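Long-range contact in heterokaryon incompatibility protein s (Podospora anserina, PDB 2WVQ), which forms a prion and, on meeting het-S from incompatible cells, triggers a lethal reaction that prevents viable heterokaryons: residues I51-L56 with D135-R140. The protein carries 2 engineered substitutions. Numbering follows the deposited sequence.
Sequences IAKARL and DLVSRR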
loop_
_atom_site.group_PDB
_atom_site.type_symbol
_atom_site.label_atom_id
_atom_site.label_comp_id
_atom_site.label_asym_id
_atom_site.label_seq_id
_atom_site.Cartn_x
_atom_site.Cartn_y
_atom_site.Cartn_z
ATOM N N ILE A 51 2.745 18.533 -5.497
ATOM C CA ILE A 51 1.457 18.972 -4.958
ATOM C C ILE A 51 0.990 18.150 -3.765
ATOM O O ILE A 51 0.486 18.738 -2.792
ATOM C CB ILE A 51 0.370 19.099 -6.045
ATOM C CG1 ILE A 51 0.688 20.284 -6.955
ATOM C CG2 ILE A 51 -1.024 19.278 -5.442
ATOM C CD1 ILE A 51 -0.027 20.187 -8.277
ATOM N N ALA A 52 1.155 16.825 -3.814
ATOM C CA ALA A 52 0.837 15.965 -2.657
ATOM C C ALA A 52 1.718 16.326 -1.463
ATOM O O ALA A 52 1.247 16.351 -0.292
ATOM C CB ALA A 52 0.976 14.469 -2.997
ATOM N N LYS A 53 2.992 16.596 -1.746
ATOM C CA LYS A 53 3.929 17.037 -0.716
ATOM C C LYS A 53 3.510 18.419 -0.174
ATOM O O LYS A 53 3.585 18.663 1.023
ATOM C CB LYS A 53 5.352 17.079 -1.264
ATOM C CG LYS A 53 6.407 17.519 -0.269
ATOM C CD LYS A 53 7.759 17.830 -0.965
ATOM C CE LYS A 53 8.904 17.546 0.020
ATOM N NZ LYS A 53 10.202 18.033 -0.477
ATOM N N ALA A 54 3.070 19.311 -1.058
ATOM C CA ALA A 54 2.646 20.673 -0.632
ATOM C C ALA A 54 1.399 20.589 0.258
ATOM O O ALA A 54 1.236 21.354 1.218
ATOM C CB ALA A 54 2.358 21.575 -1.870
ATOM N N ARG A 55 0.520 19.650 -0.062
ATOM C CA ARG A 55 -0.737 19.551 0.647
ATOM C C ARG A 55 -0.565 18.930 2.039
ATOM O O ARG A 55 -1.236 19.361 3.025
ATOM C CB ARG A 55 -1.768 18.814 -0.177
ATOM C CG ARG A 55 -3.163 18.965 0.407
ATOM C CD ARG A 55 -4.039 17.847 -0.001
ATOM N NE ARG A 55 -5.220 17.700 0.841
ATOM C CZ ARG A 55 -6.040 16.658 0.767
ATOM N NH1 ARG A 55 -5.800 15.676 -0.112
ATOM N NH2 ARG A 55 -7.085 16.579 1.573
ATOM N N LEU A 56 0.338 17.946 2.118
ATOM C CA LEU A 56 0.746 17.328 3.377
ATOM C C LEU A 56 1.433 18.398 4.261
ATOM O O LEU A 56 1.091 18.582 5.455
ATOM C CB LEU A 56 1.696 16.125 3.130
ATOM C CG LEU A 56 2.323 15.371 4.335
ATOM C CD1 LEU A 56 1.308 14.736 5.231
ATOM C CD2 LEU A 56 3.400 14.307 3.946
ATOM N N ASP A 135 10.040 25.002 -2.912
ATOM C CA ASP A 135 10.495 26.100 -2.062
ATOM C C ASP A 135 9.513 26.393 -0.948
ATOM O O ASP A 135 9.932 26.613 0.186
ATOM C CB ASP A 135 10.732 27.369 -2.890
ATOM C CG ASP A 135 12.036 27.337 -3.667
ATOM O OD1 ASP A 135 12.272 28.266 -4.458
ATOM O OD2 ASP A 135 12.840 26.406 -3.480
ATOM N N LEU A 136 8.230 26.435 -1.295
ATOM C CA LEU A 136 7.115 26.664 -0.383
ATOM C C LEU A 136 7.095 25.673 0.792
ATOM O O LEU A 136 6.866 26.061 1.941
ATOM C CB LEU A 136 5.833 26.591 -1.212
ATOM C CG LEU A 136 4.416 26.069 -0.981
ATOM C CD1 LEU A 136 3.720 26.192 -2.299
ATOM C CD2 LEU A 136 4.225 24.682 -0.427
ATOM N N VAL A 137 7.337 24.392 0.509
ATOM C CA VAL A 137 7.510 23.447 1.607
ATOM C C VAL A 137 8.791 23.576 2.368
ATOM O O VAL A 137 8.767 23.435 3.583
ATOM C CB VAL A 137 7.035 21.986 1.334
ATOM C CG1 VAL A 137 6.358 21.800 -0.023
ATOM C CG2 VAL A 137 8.009 20.887 1.811
ATOM N N SER A 138 9.897 23.915 1.688
ATOM C CA SER A 138 11.194 24.067 2.374
ATOM C C SER A 138 11.084 25.130 3.440
ATOM O O SER A 138 11.601 24.955 4.518
ATOM C CB SER A 138 12.344 24.423 1.420
ATOM O OG SER A 138 12.700 23.288 0.632
ATOM N N ARG A 139 10.357 26.195 3.119
ATOM C CA ARG A 139 10.140 27.349 3.999
ATOM C C ARG A 139 9.407 26.982 5.282
ATOM O O ARG A 139 9.579 27.617 6.298
ATOM C CB ARG A 139 9.320 28.404 3.260
ATOM C CG ARG A 139 10.099 29.223 2.265
ATOM C CD ARG A 139 9.289 30.418 1.780
ATOM N NE ARG A 139 9.956 31.001 0.624
ATOM C CZ ARG A 139 9.574 30.813 -0.635
ATOM N NH1 ARG A 139 8.487 30.097 -0.918
ATOM N NH2 ARG A 139 10.280 31.351 -1.610
ATOM N N ARG A 140 8.568 25.949 5.210
ATOM C CA ARG A 140 7.714 25.561 6.335
ATOM C C ARG A 140 8.303 24.505 7.236
ATOM O O ARG A 140 7.886 24.367 8.382
ATOM C CB ARG A 140 6.395 25.000 5.820
ATOM C CG ARG A 140 5.451 25.989 5.254
ATOM C CD ARG A 140 4.302 25.205 4.745
ATOM N NE ARG A 140 3.264 26.084 4.269
ATOM C CZ ARG A 140 2.365 25.767 3.350
ATOM N NH1 ARG A 140 2.386 24.567 2.747
ATOM N NH2 ARG A 140 1.473 26.667 3.014
#
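Branched at CB, V137 faces segment 51-56 and divides its two methyl groups between neighbouring residues: CG1 rests on the backbone of A54, 3.9 Å from A54 CA, while CG2 meets the stem of K53. A54 has only a methyl to offer, which is why the valine can come so close to the main chain; the CA atoms of A54 and V137 are 6.0 Å apart. The axes of the two helical segments come within 9.6 Å and run at 29° as a roughly parallel pair. L136, long enough to reach in from a partly exposed position, adds a second apolar touch, its CD2 lying 3.9 Å from A54 CB, so the alanine methyl meets branches of both leucine and valine on its one side.

K53 shows how a lysine suits a buried place at the margin of such an interface. With CG anti to the backbone N (chi1 -180°) and the chain extended beyond it, the methylenes cross V137 at about a right angle, and K53 CE packs 3.9 Å from V137 CG2. The aliphatic part thus serves as a hydrophobic neighbour, while NZ is carried on to a salt bridge with E30.

One turn after V137, R140 brings its guanidinium edge near the carbonyl of A54, but at 3.7 Å NH1 is not hydrogen-bonded to A54 O. Long and rich in N-H groups, the arginine suits several partners: a hydrogen bond joins NH1 to S57 OG, and a salt bridge joins NH2 to E191.

In the globular, HeLo-family domain, the contact joins the middle of helix 42-62 to the C-terminal part of helix 124-140. Helix 18-28 covers one flank, where V26 touches both K53 and V137, while A52 and L56 pack against helix 157-176.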